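Local coordinates for protein putative hydantoin racemase (Klebsiella pneumoniae subsp. pneumoniae, PDB 3QVK) that probably catalyses the racemisation of 5-monosubstituted hydantoins, interconverting their D and L forms, at residues I7-S12 with V74-G79; L13-T18 with P147-E152; T117-L122 with L141-L146; I178-G183 with V198-G203. All coordinates share one frame; numbering follows the deposited sequence.

The four contacts illustrate how two parallel sheets, each with its helices, share one ligand site. Contacts 1 and 4 are buried and rest on backbone bonds between neighbouring parallel strands, one pair in each sheet. Contact 3 lies nearer the surface, relying on apolar packing and a weak backbone bond between the loop 117-122 and the end of strand 138-143; it belongs to the same sheet as contact 4. Contact 2 differs in kind: partly buried, it pairs no strands but joins a helix following one sheet to a short 3-10 turn following the other, through a methionine methyl and a carboxylate. All four touch 2AL, and contact 3 is nested within the chain loop that contact 2 closes.

Contact 1 (I7-S12 with V74-G79); sequences INPNTS and VIASFG. Unlike the reference sequence in segment 74-79: Ser77 (reference Cys). With 2AL (1-(2,5-dioxo-2,5-dihydro-1H-imidazol-4-yl)urea), chain C.
Ile7 and Ile75 pair where two neighbouring strands of a parallel sheet come to their C-terminal ends, the edge at which alpha/beta folds commonly bind their ligands. Ile7 N donates to Val74 O (2.7 Å), and Ala76 N returns a bond to Ile7 O, after which the two segments diverge around the ligand. Pro9 packs between them: its CG lies 3.3 Å from Ser77 OG and 3.8 Å from Ile75 CG2, and its CD sits against the carbonyl carbon of Ala76. Helix 48-68 covers this apolar patch through Val58.

Asn10 reaches past it to 2AL. From CB, 4.1 Å from 2AL O8, the chain is turned by chi1 of 71° so that CG lies between the backbone N and carbonyl carbon. OD1 accepts from Ser12 N (3.0 Å), forming an Asx turn, and also from Asn8 ND2, which stands well above the carbonyl plane; these two bonds fix the amide's rotation. ND2, the other tip, donates to 2AL O8 at 2.8 Å. Phe78 N donates to 2AL O5 with an N-H...O angle of 163°. A single water gives its protons to Asn8 OD1 and Ala76 O and accepts from 2AL N7, 2.8 Å away.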
loop_
_atom_site.group_PDB
_atom_site.type_symbol
_atom_site.label_atom_id
_atom_site.label_comp_id
_atom_site.label_asym_id
_atom_site.label_seq_id
_atom_site.Cartn_x
_atom_site.Cartn_y
_atom_site.Cartn_z
ATOM N N ILE A 7 14.075 -29.763 4.863
ATOM C CA ILE A 7 14.307 -30.015 3.445
ATOM C C ILE A 7 15.166 -28.925 2.820
ATOM O O ILE A 7 14.757 -27.766 2.744
ATOM C CB ILE A 7 12.976 -30.127 2.652
ATOM C CG1 ILE A 7 12.037 -31.150 3.299
ATOM C CG2 ILE A 7 13.248 -30.478 1.181
ATOM C CD1 ILE A 7 10.594 -31.015 2.871
ATOM N N ASN A 8 16.363 -29.308 2.385
ATOM C CA ASN A 8 17.157 -28.469 1.501
ATOM C C ASN A 8 16.589 -28.636 0.091
ATOM O O ASN A 8 16.641 -29.734 -0.461
ATOM C CB ASN A 8 18.637 -28.871 1.555
ATOM C CG ASN A 8 19.514 -28.041 0.622
ATOM O OD1 ASN A 8 19.127 -26.959 0.177
ATOM N ND2 ASN A 8 20.707 -28.547 0.331
ATOM N N PRO A 9 16.018 -27.556 -0.482
ATOM C CA PRO A 9 15.359 -27.626 -1.789
ATOM C C PRO A 9 16.318 -27.853 -2.957
ATOM O O PRO A 9 15.882 -28.285 -4.027
ATOM C CB PRO A 9 14.684 -26.254 -1.916
ATOM C CG PRO A 9 14.599 -25.742 -0.518
ATOM C CD PRO A 9 15.855 -26.224 0.120
ATOM N N ASN A 10 17.600 -27.553 -2.758
ATOM C CA ASN A 10 18.619 -27.876 -3.755
ATOM C C ASN A 10 19.263 -29.243 -3.488
ATOM O O ASN A 10 19.116 -29.797 -2.396
ATOM C CB ASN A 10 19.661 -26.750 -3.890
ATOM C CG ASN A 10 20.580 -26.632 -2.684
ATOM O OD1 ASN A 10 21.251 -27.590 -2.295
ATOM N ND2 ASN A 10 20.641 -25.438 -2.105
ATOM N N THR A 11 19.972 -29.775 -4.483
ATOM C CA THR A 11 20.524 -31.132 -4.410
ATOM C C THR A 11 21.956 -31.199 -3.868
ATOM O O THR A 11 22.589 -32.257 -3.908
ATOM C CB THR A 11 20.474 -31.842 -5.785
ATOM O OG1 THR A 11 21.245 -31.099 -6.736
ATOM C CG2 THR A 11 19.038 -31.973 -6.282
ATOM N N SER A 12 22.466 -30.077 -3.366
ATOM C CA SER A 12 23.806 -30.039 -2.779
ATOM C C SER A 12 23.820 -30.707 -1.409
ATOM O O SER A 12 23.220 -30.201 -0.455
ATOM C CB SER A 12 24.311 -28.598 -2.672
ATOM O OG SER A 12 25.500 -28.526 -1.900
ATOM N N VAL A 74 10.451 -28.027 7.255
ATOM C CA VAL A 74 11.157 -26.773 7.010
ATOM C C VAL A 74 11.659 -26.739 5.563
ATOM O O VAL A 74 12.273 -27.699 5.088
ATOM C CB VAL A 74 12.340 -26.577 7.998
ATOM C CG1 VAL A 74 13.210 -25.395 7.590
ATOM C CG2 VAL A 74 11.829 -26.385 9.425
ATOM N N ILE A 75 11.382 -25.638 4.867
ATOM C CA ILE A 75 11.908 -25.424 3.518
ATOM C C ILE A 75 13.149 -24.533 3.610
ATOM O O ILE A 75 13.051 -23.329 3.869
ATOM C CB ILE A 75 10.840 -24.842 2.562
ATOM C CG1 ILE A 75 9.651 -25.805 2.454
ATOM C CG2 ILE A 75 11.438 -24.570 1.181
ATOM C CD1 ILE A 75 8.471 -25.267 1.670
ATOM N N ALA A 76 14.314 -25.143 3.391
ATOM C CA ALA A 76 15.593 -24.535 3.755
ATOM C C ALA A 76 16.364 -23.822 2.638
ATOM O O ALA A 76 17.580 -23.985 2.509
ATOM C CB ALA A 76 16.483 -25.561 4.462
ATOM N N SER A 77 15.651 -23.041 1.831
ATOM C CA SER A 77 16.289 -22.069 0.938
ATOM C C SER A 77 15.523 -20.748 0.969
ATOM O O SER A 77 14.298 -20.736 1.115
ATOM C CB SER A 77 16.433 -22.603 -0.490
ATOM O OG SER A 77 15.202 -22.588 -1.184
ATOM N N PHE A 78 16.254 -19.646 0.824
ATOM C CA PHE A 78 15.733 -18.304 1.108
ATOM C C PHE A 78 14.613 -17.818 0.176
ATOM O O PHE A 78 14.034 -16.755 0.397
ATOM C CB PHE A 78 16.882 -17.290 1.155
ATOM C CG PHE A 78 16.534 -16.007 1.864
ATOM C CD1 PHE A 78 16.364 -15.983 3.246
ATOM C CD2 PHE A 78 16.385 -14.821 1.149
ATOM C CE1 PHE A 78 16.045 -14.797 3.905
ATOM C CE2 PHE A 78 16.065 -13.631 1.800
ATOM C CZ PHE A 78 15.896 -13.620 3.180
ATOM N N GLY A 79 14.303 -18.597 -0.855
ATOM C CA GLY A 79 13.175 -18.283 -1.726
ATOM C C GLY A 79 11.881 -18.945 -1.288
ATOM O O GLY A 79 10.832 -18.727 -1.901
HETATM C C4 2AL C . 19.234 -19.912 -1.964
HETATM C C5 2AL C . 19.362 -20.653 -0.802
HETATM O O5 2AL C . 19.105 -20.268 0.338
HETATM N N7 2AL C . 19.809 -21.862 -1.128
HETATM C C8 2AL C . 19.950 -21.854 -2.457
HETATM O O8 2AL C . 20.349 -22.811 -3.117
HETATM N N9 2AL C . 19.605 -20.677 -2.985
HETATM N N3 2AL C . 18.808 -18.650 -2.067
HETATM C C2 2AL C . 19.620 -17.599 -1.935
HETATM N N1 2AL C . 20.903 -17.830 -1.667
HETATM O O2 2AL C . 19.194 -16.449 -2.051
HETATM O O HOH W 1 19.356 -24.253 0.339
#

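Contact 2 (L13-T18 with P147-E152); sequences LAMTET and PVLALE. With 2AL (1-(2,5-dioxo-2,5-dihydro-1H-imidazol-4-yl)urea), chain C.
Ala14 and Glu152 mark the nearest approach of the two backbones, their CA atoms 7.0 Å apart, where the first turns of helix 13-26 meet the end of a short 3-10 segment, 148-151. Side chains must therefore span the gap. Met15 does so from the helix: CG is anti to the backbone N (chi1 -162°) and the chain then bends at chi3, carrying CE between three partners. This methyl touches Val148 CG1 at 3.8 Å, Leu149 CD2 at 3.9 Å and the aliphatic CG of Glu152; the Met15 side chain crosses that of Val148 at about a right angle.

Each segment follows a strand of a different sheet, so the contact joins the two alpha/beta halves of this Asp/Glu/hydantoin racemase fold beside the ligand between them. Val148 has a second role there, its CG2 resting 3.5 Å from 2AL N1, while its backbone N is hydrogen-bonded to Glu46 OE2.

On the more open side, Glu152 folds back at chi2 (-77°) and meets Thr18 from the opposite direction. Thr18 OG1 lies 2.7 Å from Glu152 OE2 and 3.1 Å from Ala14 O, two acceptors for a single hydroxyl proton.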
loop_
_atom_site.group_PDB
_atom_site.type_symbol
_atom_site.label_atom_id
_atom_site.label_comp_id
_atom_site.label_asym_id
_atom_site.label_seq_id
_atom_site.Cartn_x
_atom_site.Cartn_y
_atom_site.Cartn_z
ATOM N N LEU A 13 24.506 -31.844 -1.316
ATOM C CA LEU A 13 24.621 -32.567 -0.050
ATOM C C LEU A 13 25.472 -31.791 0.954
ATOM O O LEU A 13 25.245 -31.882 2.161
ATOM C CB LEU A 13 25.187 -33.975 -0.267
ATOM C CG LEU A 13 24.864 -35.011 0.816
ATOM C CD1 LEU A 13 23.422 -35.500 0.711
ATOM C CD2 LEU A 13 25.813 -36.184 0.726
ATOM N N ALA A 14 26.439 -31.029 0.444
ATOM C CA ALA A 14 27.273 -30.153 1.267
ATOM C C ALA A 14 26.437 -29.094 1.988
ATOM O O ALA A 14 26.634 -28.845 3.181
ATOM C CB ALA A 14 28.352 -29.492 0.418
ATOM N N MET A 15 25.507 -28.478 1.260
ATOM C CA MET A 15 24.605 -27.484 1.834
ATOM C C MET A 15 23.593 -28.143 2.774
ATOM O O MET A 15 23.223 -27.564 3.796
ATOM C CB MET A 15 23.900 -26.685 0.731
ATOM C CG MET A 15 23.297 -25.361 1.200
ATOM S SD MET A 15 23.195 -24.111 -0.103
ATOM C CE MET A 15 24.895 -23.552 -0.174
ATOM N N THR A 16 23.167 -29.359 2.427
ATOM C CA THR A 16 22.271 -30.161 3.266
ATOM C C THR A 16 22.896 -30.456 4.635
ATOM O O THR A 16 22.200 -30.451 5.656
ATOM C CB THR A 16 21.866 -31.486 2.566
ATOM O OG1 THR A 16 21.393 -31.208 1.241
ATOM C CG2 THR A 16 20.767 -32.211 3.342
ATOM N N GLU A 17 24.207 -30.703 4.649
ATOM C CA GLU A 17 24.944 -30.969 5.888
ATOM C C GLU A 17 25.071 -29.722 6.764
ATOM O O GLU A 17 24.957 -29.805 7.988
ATOM C CB GLU A 17 26.334 -31.548 5.591
ATOM C CG GLU A 17 26.335 -32.961 4.996
ATOM C CD GLU A 17 25.973 -34.055 5.996
ATOM O OE1 GLU A 17 26.038 -33.815 7.222
ATOM O OE2 GLU A 17 25.631 -35.169 5.547
ATOM N N THR A 18 25.311 -28.575 6.128
ATOM C CA THR A 18 25.403 -27.290 6.824
ATOM C C THR A 18 24.050 -26.906 7.426
ATOM O O THR A 18 23.974 -26.465 8.576
ATOM C CB THR A 18 25.895 -26.168 5.878
ATOM O OG1 THR A 18 27.095 -26.587 5.215
ATOM C CG2 THR A 18 26.174 -24.880 6.647
ATOM N N PRO A 147 28.232 -16.582 -6.248
ATOM C CA PRO A 147 27.281 -17.691 -6.370
ATOM C C PRO A 147 26.956 -18.320 -5.015
ATOM O O PRO A 147 27.764 -18.241 -4.087
ATOM C CB PRO A 147 28.016 -18.696 -7.267
ATOM C CG PRO A 147 29.457 -18.303 -7.203
ATOM C CD PRO A 147 29.448 -16.819 -7.048
ATOM N N VAL A 148 25.777 -18.928 -4.912
ATOM C CA VAL A 148 25.298 -19.529 -3.661
ATOM C C VAL A 148 26.309 -20.505 -3.045
ATOM O O VAL A 148 26.571 -20.462 -1.840
ATOM C CB VAL A 148 23.915 -20.215 -3.859
ATOM C CG1 VAL A 148 23.506 -21.008 -2.622
ATOM C CG2 VAL A 148 22.851 -19.178 -4.190
ATOM N N LEU A 149 26.893 -21.358 -3.885
ATOM C CA LEU A 149 27.799 -22.414 -3.424
ATOM C C LEU A 149 29.200 -21.927 -3.027
ATOM O O LEU A 149 30.027 -22.719 -2.571
ATOM C CB LEU A 149 27.885 -23.542 -4.463
ATOM C CG LEU A 149 26.579 -24.280 -4.791
ATOM C CD1 LEU A 149 26.778 -25.236 -5.955
ATOM C CD2 LEU A 149 26.018 -25.017 -3.576
ATOM N N ALA A 150 29.455 -20.628 -3.189
ATOM C CA ALA A 150 30.710 -20.020 -2.737
ATOM C C ALA A 150 30.863 -20.121 -1.219
ATOM O O ALA A 150 31.979 -20.127 -0.697
ATOM C CB ALA A 150 30.801 -18.569 -3.188
ATOM N N LEU A 151 29.732 -20.211 -0.522
ATOM C CA LEU A 151 29.704 -20.398 0.928
ATOM C C LEU A 151 30.219 -21.776 1.350
ATOM O O LEU A 151 30.562 -21.987 2.515
ATOM C CB LEU A 151 28.282 -20.191 1.461
ATOM C CG LEU A 151 27.701 -18.775 1.405
ATOM C CD1 LEU A 151 26.181 -18.826 1.354
ATOM C CD2 LEU A 151 28.182 -17.930 2.583
ATOM N N GLU A 152 30.274 -22.703 0.395
ATOM C CA GLU A 152 30.712 -24.074 0.657
ATOM C C GLU A 152 32.067 -24.408 0.024
ATOM O O GLU A 152 32.541 -25.542 0.136
ATOM C CB GLU A 152 29.656 -25.075 0.168
ATOM C CG GLU A 152 28.272 -24.922 0.797
ATOM C CD GLU A 152 28.174 -25.483 2.210
ATOM O OE1 GLU A 152 29.159 -26.064 2.715
ATOM O OE2 GLU A 152 27.094 -25.342 2.818
HETATM C C4 2AL C . 19.234 -19.912 -1.964
HETATM C C5 2AL C . 19.362 -20.653 -0.802
HETATM O O5 2AL C . 19.105 -20.268 0.338
HETATM N N7 2AL C . 19.809 -21.862 -1.128
HETATM C C8 2AL C . 19.950 -21.854 -2.457
HETATM O O8 2AL C . 20.349 -22.811 -3.117
HETATM N N9 2AL C . 19.605 -20.677 -2.985
HETATM N N3 2AL C . 18.808 -18.650 -2.067
HETATM C C2 2AL C . 19.620 -17.599 -1.935
HETATM N N1 2AL C . 20.903 -17.830 -1.667
HETATM O O2 2AL C . 19.194 -16.449 -2.051
#

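Contact 3 (T117-L122 with L141-L146); sequences TLPRTL and LHAIDL. With 2AL (1-(2,5-dioxo-2,5-dihydro-1H-imidazol-4-yl)urea), chain C.
The CB of Ala143 sits over one face of the peptide joining Leu118 to Pro119, 3.6 Å from Pro119 N and slightly farther from Leu118 C. At the edge of this flat group, Leu118 O takes Thr121 OG1 in the carbonyl plane, on a lone pair (2.7 Å), and is gripped again by Thr121 N, so the turn is held from within while Ala143 packs upon it. Asp145, whose side chain crosses that of Pro119 at about a right angle, brings OD2 to the edge of the proline ring, 3.6 Å from Pro119 CD.

These segments belong to a beta-alpha-beta crossover: strand 112-116 runs through the loop 117-122 into helix 122-132 and back along the adjacent parallel strand 138-143. Leu122, at the start of the helix, slides past Leu141 in the opposite direction. Its two methyls divide the strand between them, CD2 meeting Leu141 CB at 3.8 Å and CD1 meeting Ala143 CB at 4.0 Å. Farther along, Asp145 N gives a weak, bent bond to Thr117 O (2.9 Å, N-H...O angle 124°), and Leu118 lays CG and CD2 against Leu146 O.

Two polar side chains turn elsewhere: His142 bonds Asp173, and Arg120 makes salt bridges to Glu231 and Glu88 of the second subunit. Thr117 instead faces the ligand site. With chi1 at 57°, its hydroxyl is tucked between the backbone N and the carbonyl carbon, where Thr117 OG1 accepts a weak bond from 2AL N1 at 3.2 Å.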
loop_
_atom_site.group_PDB
_atom_site.type_symbol
_atom_site.label_atom_id
_atom_site.label_comp_id
_atom_site.label_asym_id
_atom_site.label_seq_id
_atom_site.Cartn_x
_atom_site.Cartn_y
_atom_site.Cartn_z
ATOM N N THR A 117 23.062 -13.641 -1.538
ATOM C CA THR A 117 24.153 -14.099 -2.404
ATOM C C THR A 117 24.285 -13.310 -3.713
ATOM O O THR A 117 25.156 -12.447 -3.836
ATOM C CB THR A 117 24.025 -15.612 -2.715
ATOM O OG1 THR A 117 22.751 -15.870 -3.320
ATOM C CG2 THR A 117 24.149 -16.437 -1.440
ATOM N N LEU A 118 23.425 -13.617 -4.684
ATOM C CA LEU A 118 23.495 -13.011 -6.016
ATOM C C LEU A 118 22.500 -11.866 -6.194
ATOM O O LEU A 118 21.411 -11.901 -5.614
ATOM C CB LEU A 118 23.261 -14.069 -7.101
ATOM C CG LEU A 118 24.403 -15.011 -7.491
ATOM C CD1 LEU A 118 23.896 -16.047 -8.478
ATOM C CD2 LEU A 118 25.591 -14.256 -8.081
ATOM N N PRO A 119 22.871 -10.846 -6.996
ATOM C CA PRO A 119 21.976 -9.734 -7.329
ATOM C C PRO A 119 20.631 -10.166 -7.920
ATOM O O PRO A 119 19.611 -9.544 -7.627
ATOM C CB PRO A 119 22.777 -8.941 -8.364
ATOM C CG PRO A 119 24.188 -9.185 -7.993
ATOM C CD PRO A 119 24.237 -10.608 -7.506
ATOM N N ARG A 120 20.628 -11.223 -8.731
ATOM C CA ARG A 120 19.400 -11.681 -9.392
ATOM C C ARG A 120 18.395 -12.367 -8.453
ATOM O O ARG A 120 17.248 -12.603 -8.838
ATOM C CB ARG A 120 19.718 -12.566 -10.606
ATOM C CG ARG A 120 20.279 -13.950 -10.286
ATOM C CD ARG A 120 20.443 -14.778 -11.558
ATOM N NE ARG A 120 19.193 -14.887 -12.311
ATOM C CZ ARG A 120 19.083 -15.416 -13.529
ATOM N NH1 ARG A 120 20.146 -15.903 -14.156
ATOM N NH2 ARG A 120 17.898 -15.459 -14.123
ATOM N N THR A 121 18.825 -12.679 -7.231
ATOM C CA THR A 121 17.932 -13.269 -6.229
ATOM C C THR A 121 17.228 -12.198 -5.391
ATOM O O THR A 121 16.278 -12.500 -4.666
ATOM C CB THR A 121 18.663 -14.270 -5.294
ATOM O OG1 THR A 121 19.652 -13.584 -4.517
ATOM C CG2 THR A 121 19.325 -15.386 -6.099
ATOM N N LEU A 122 17.696 -10.954 -5.500
ATOM C CA LEU A 122 17.129 -9.832 -4.743
ATOM C C LEU A 122 15.642 -9.617 -5.029
ATOM O O LEU A 122 14.861 -9.397 -4.103
ATOM C CB LEU A 122 17.914 -8.539 -4.998
ATOM C CG LEU A 122 19.317 -8.404 -4.396
ATOM C CD1 LEU A 122 20.067 -7.253 -5.044
ATOM C CD2 LEU A 122 19.263 -8.224 -2.884
ATOM N N LEU A 141 18.067 -4.170 1.025
ATOM C CA LEU A 141 18.460 -5.502 0.577
ATOM C C LEU A 141 19.826 -5.422 -0.093
ATOM O O LEU A 141 20.077 -4.525 -0.903
ATOM C CB LEU A 141 17.430 -6.084 -0.396
ATOM C CG LEU A 141 16.027 -6.422 0.116
ATOM C CD1 LEU A 141 15.100 -5.218 0.010
ATOM C CD2 LEU A 141 15.464 -7.587 -0.676
ATOM N N HIS A 142 20.704 -6.359 0.251
ATOM C CA HIS A 142 22.069 -6.367 -0.266
ATOM C C HIS A 142 22.486 -7.746 -0.765
ATOM O O HIS A 142 22.075 -8.767 -0.210
ATOM C CB HIS A 142 23.054 -5.902 0.807
ATOM C CG HIS A 142 22.717 -4.577 1.416
ATOM N ND1 HIS A 142 22.707 -3.404 0.692
ATOM C CD2 HIS A 142 22.389 -4.237 2.686
ATOM C CE1 HIS A 142 22.379 -2.401 1.487
ATOM N NE2 HIS A 142 22.183 -2.880 2.702
ATOM N N ALA A 143 23.309 -7.758 -1.810
ATOM C CA ALA A 143 23.876 -8.990 -2.354
ATOM C C ALA A 143 25.400 -8.897 -2.389
ATOM O O ALA A 143 25.955 -7.843 -2.702
ATOM C CB ALA A 143 23.323 -9.259 -3.742
ATOM N N ILE A 144 26.066 -10.004 -2.068
ATOM C CA ILE A 144 27.534 -10.044 -2.014
ATOM C C ILE A 144 28.192 -10.325 -3.371
ATOM O O ILE A 144 29.421 -10.317 -3.485
ATOM C CB ILE A 144 28.059 -11.047 -0.942
ATOM C CG1 ILE A 144 27.524 -12.464 -1.199
ATOM C CG2 ILE A 144 27.706 -10.554 0.467
ATOM C CD1 ILE A 144 28.288 -13.567 -0.476
ATOM N N ASP A 145 27.360 -10.566 -4.385
ATOM C CA ASP A 145 27.790 -10.833 -5.770
ATOM C C ASP A 145 28.712 -12.054 -5.913
ATOM O O ASP A 145 29.714 -12.023 -6.634
ATOM C CB ASP A 145 28.398 -9.579 -6.425
ATOM C CG ASP A 145 28.378 -9.639 -7.952
ATOM O OD1 ASP A 145 29.022 -8.775 -8.586
ATOM O OD2 ASP A 145 27.725 -10.543 -8.523
ATOM N N LEU A 146 28.357 -13.125 -5.209
ATOM C CA LEU A 146 29.006 -14.420 -5.366
ATOM C C LEU A 146 27.939 -15.505 -5.490
ATOM O O LEU A 146 26.857 -15.370 -4.909
ATOM C CB LEU A 146 29.933 -14.722 -4.183
ATOM C CG LEU A 146 31.262 -13.969 -4.048
ATOM C CD1 LEU A 146 31.989 -14.438 -2.800
ATOM C CD2 LEU A 146 32.154 -14.147 -5.276
HETATM C C4 2AL C . 19.234 -19.912 -1.964
HETATM C C5 2AL C . 19.362 -20.653 -0.802
HETATM O O5 2AL C . 19.105 -20.268 0.338
HETATM N N7 2AL C . 19.809 -21.862 -1.128
HETATM C C8 2AL C . 19.950 -21.854 -2.457
HETATM O O8 2AL C . 20.349 -22.811 -3.117
HETATM N N9 2AL C . 19.605 -20.677 -2.985
HETATM N N3 2AL C . 18.808 -18.650 -2.067
HETATM C C2 2AL C . 19.620 -17.599 -1.935
HETATM N N1 2AL C . 20.903 -17.830 -1.667
HETATM O O2 2AL C . 19.194 -16.449 -2.051
#

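Contact 4 (I178-G183 with V198-G203); sequences IVLGSG and VPVIDG. Unlike the reference sequence in segment 178-183: Ser182 (reference Cys). With 2AL (1-(2,5-dioxo-2,5-dihydro-1H-imidazol-4-yl)urea), chain C.
Leu180 and Val200 set their side chains at a slant to one another. Val200 CG1, anti to the backbone N (chi1 -176°), lies against the flank of the leucine, 3.8 Å from both Leu180 CG and Leu180 CD2. Ile178 stands on the same face of the sheet as Val200, but there the approach is looser, Ile178 CB lying 4.2 Å from the Val200 CG1 methyl; the end of Ile178 leads away, and its side chain also packs on Cys166 and Ala169 of helix 157-172. On the other face Val179 and Ile201 stand side by side against Ala105 of helix 97-108, and Ile201 also packs on Leu219 of the third subunit.

This alternation follows from the parallel pairing beneath it. Ile178 N donates to Pro199 O (2.9 Å, N-H...O angle 171°), Ile201 N to Ile178 O (2.8 Å) and Leu180 N to Ile201 O (3.1 Å). Where the strands part, a water extends the pairing by donating to Leu180 O and accepting from Gly203 N. Asp202 turns away to cap helix 203-216, its OD2 bonded to Ser205 N, while segment 178-183 runs on to the ligand: Ser182 OG lies 3.3 Å from 2AL N1, and Gly183 N donates to 2AL O5. Strand 177-181, helix 189-196 and strand 200-201 thus form a beta-alpha-beta unit whose first strand opens into the ligand-binding loop at the C-terminal edge of its parallel sheet.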
loop_
_atom_site.group_PDB
_atom_site.type_symbol
_atom_site.label_atom_id
_atom_site.label_comp_id
_atom_site.label_asym_id
_atom_site.label_seq_id
_atom_site.Cartn_x
_atom_site.Cartn_y
_atom_site.Cartn_z
ATOM N N ILE A 178 20.030 -7.961 11.167
ATOM C CA ILE A 178 20.367 -8.499 9.852
ATOM C C ILE A 178 19.683 -9.846 9.625
ATOM O O ILE A 178 19.704 -10.720 10.495
ATOM C CB ILE A 178 21.907 -8.655 9.662
ATOM C CG1 ILE A 178 22.644 -7.325 9.907
ATOM C CG2 ILE A 178 22.239 -9.247 8.284
ATOM C CD1 ILE A 178 22.318 -6.199 8.919
ATOM N N VAL A 179 19.067 -9.995 8.456
ATOM C CA VAL A 179 18.536 -11.278 8.013
ATOM C C VAL A 179 19.476 -11.851 6.953
ATOM O O VAL A 179 19.681 -11.241 5.900
ATOM C CB VAL A 179 17.093 -11.146 7.456
ATOM C CG1 VAL A 179 16.675 -12.404 6.696
ATOM C CG2 VAL A 179 16.114 -10.856 8.582
ATOM N N LEU A 180 20.056 -13.012 7.246
ATOM C CA LEU A 180 20.936 -13.691 6.296
ATOM C C LEU A 180 20.105 -14.363 5.206
ATOM O O LEU A 180 19.213 -15.162 5.496
ATOM C CB LEU A 180 21.847 -14.698 7.007
ATOM C CG LEU A 180 22.806 -14.155 8.077
ATOM C CD1 LEU A 180 23.552 -15.294 8.753
ATOM C CD2 LEU A 180 23.790 -13.136 7.508
ATOM N N GLY A 181 20.405 -14.021 3.956
ATOM C CA GLY A 181 19.581 -14.419 2.818
ATOM C C GLY A 181 19.983 -15.695 2.105
ATOM O O GLY A 181 19.863 -15.786 0.881
ATOM N N SER A 182 20.452 -16.684 2.866
ATOM C CA SER A 182 20.821 -17.988 2.310
ATOM C C SER A 182 20.869 -19.068 3.385
ATOM O O SER A 182 21.188 -18.793 4.544
ATOM C CB SER A 182 22.173 -17.914 1.591
ATOM O OG SER A 182 22.448 -19.119 0.898
ATOM N N GLY A 183 20.556 -20.299 2.987
ATOM C CA GLY A 183 20.671 -21.459 3.868
ATOM C C GLY A 183 22.115 -21.838 4.151
ATOM O O GLY A 183 22.398 -22.547 5.116
ATOM N N VAL A 198 24.461 -7.322 17.570
ATOM C CA VAL A 198 23.103 -7.150 17.050
ATOM C C VAL A 198 22.544 -8.514 16.638
ATOM O O VAL A 198 23.315 -9.448 16.406
ATOM C CB VAL A 198 23.051 -6.184 15.825
ATOM C CG1 VAL A 198 23.428 -4.767 16.228
ATOM C CG2 VAL A 198 23.934 -6.687 14.683
ATOM N N PRO A 199 21.204 -8.643 16.560
ATOM C CA PRO A 199 20.632 -9.884 16.046
ATOM C C PRO A 199 20.979 -10.111 14.573
ATOM O O PRO A 199 20.575 -9.331 13.706
ATOM C CB PRO A 199 19.122 -9.675 16.213
ATOM C CG PRO A 199 18.993 -8.649 17.276
ATOM C CD PRO A 199 20.168 -7.746 17.105
ATOM N N VAL A 200 21.752 -11.161 14.313
ATOM C CA VAL A 200 22.017 -11.625 12.953
ATOM C C VAL A 200 21.330 -12.979 12.831
ATOM O O VAL A 200 21.723 -13.949 13.485
ATOM C CB VAL A 200 23.532 -11.726 12.650
ATOM C CG1 VAL A 200 23.766 -12.112 11.194
ATOM C CG2 VAL A 200 24.231 -10.408 12.964
ATOM N N ILE A 201 20.293 -13.031 12.001
ATOM C CA ILE A 201 19.322 -14.120 12.061
ATOM C C ILE A 201 19.458 -15.131 10.925
ATOM O O ILE A 201 19.495 -14.768 9.747
ATOM C CB ILE A 201 17.871 -13.566 12.148
ATOM C CG1 ILE A 201 17.711 -12.727 13.420
ATOM C CG2 ILE A 201 16.841 -14.699 12.118
ATOM C CD1 ILE A 201 16.587 -11.722 13.370
ATOM N N ASP A 202 19.542 -16.401 11.310
ATOM C CA ASP A 202 19.505 -17.515 10.373
ATOM C C ASP A 202 18.094 -18.085 10.324
ATOM O O ASP A 202 17.512 -18.418 11.359
ATOM C CB ASP A 202 20.503 -18.600 10.795
ATOM C CG ASP A 202 20.173 -19.963 10.213
ATOM O OD1 ASP A 202 19.873 -20.051 9.003
ATOM O OD2 ASP A 202 20.221 -20.952 10.971
ATOM N N GLY A 203 17.562 -18.210 9.113
ATOM C CA GLY A 203 16.219 -18.734 8.903
ATOM C C GLY A 203 16.052 -20.209 9.210
ATOM O O GLY A 203 14.967 -20.639 9.608
HETATM C C4 2AL C . 19.234 -19.912 -1.964
HETATM C C5 2AL C . 19.362 -20.653 -0.802
HETATM O O5 2AL C . 19.105 -20.268 0.338
HETATM N N7 2AL C . 19.809 -21.862 -1.128
HETATM C C8 2AL C . 19.950 -21.854 -2.457
HETATM O O8 2AL C . 20.349 -22.811 -3.117
HETATM N N9 2AL C . 19.605 -20.677 -2.985
HETATM N N3 2AL C . 18.808 -18.650 -2.067
HETATM C C2 2AL C . 19.620 -17.599 -1.935
HETATM N N1 2AL C . 20.903 -17.830 -1.667
HETATM O O2 2AL C . 19.194 -16.449 -2.051
HETATM O O HOH W 2 18.286 -17.520 6.460
#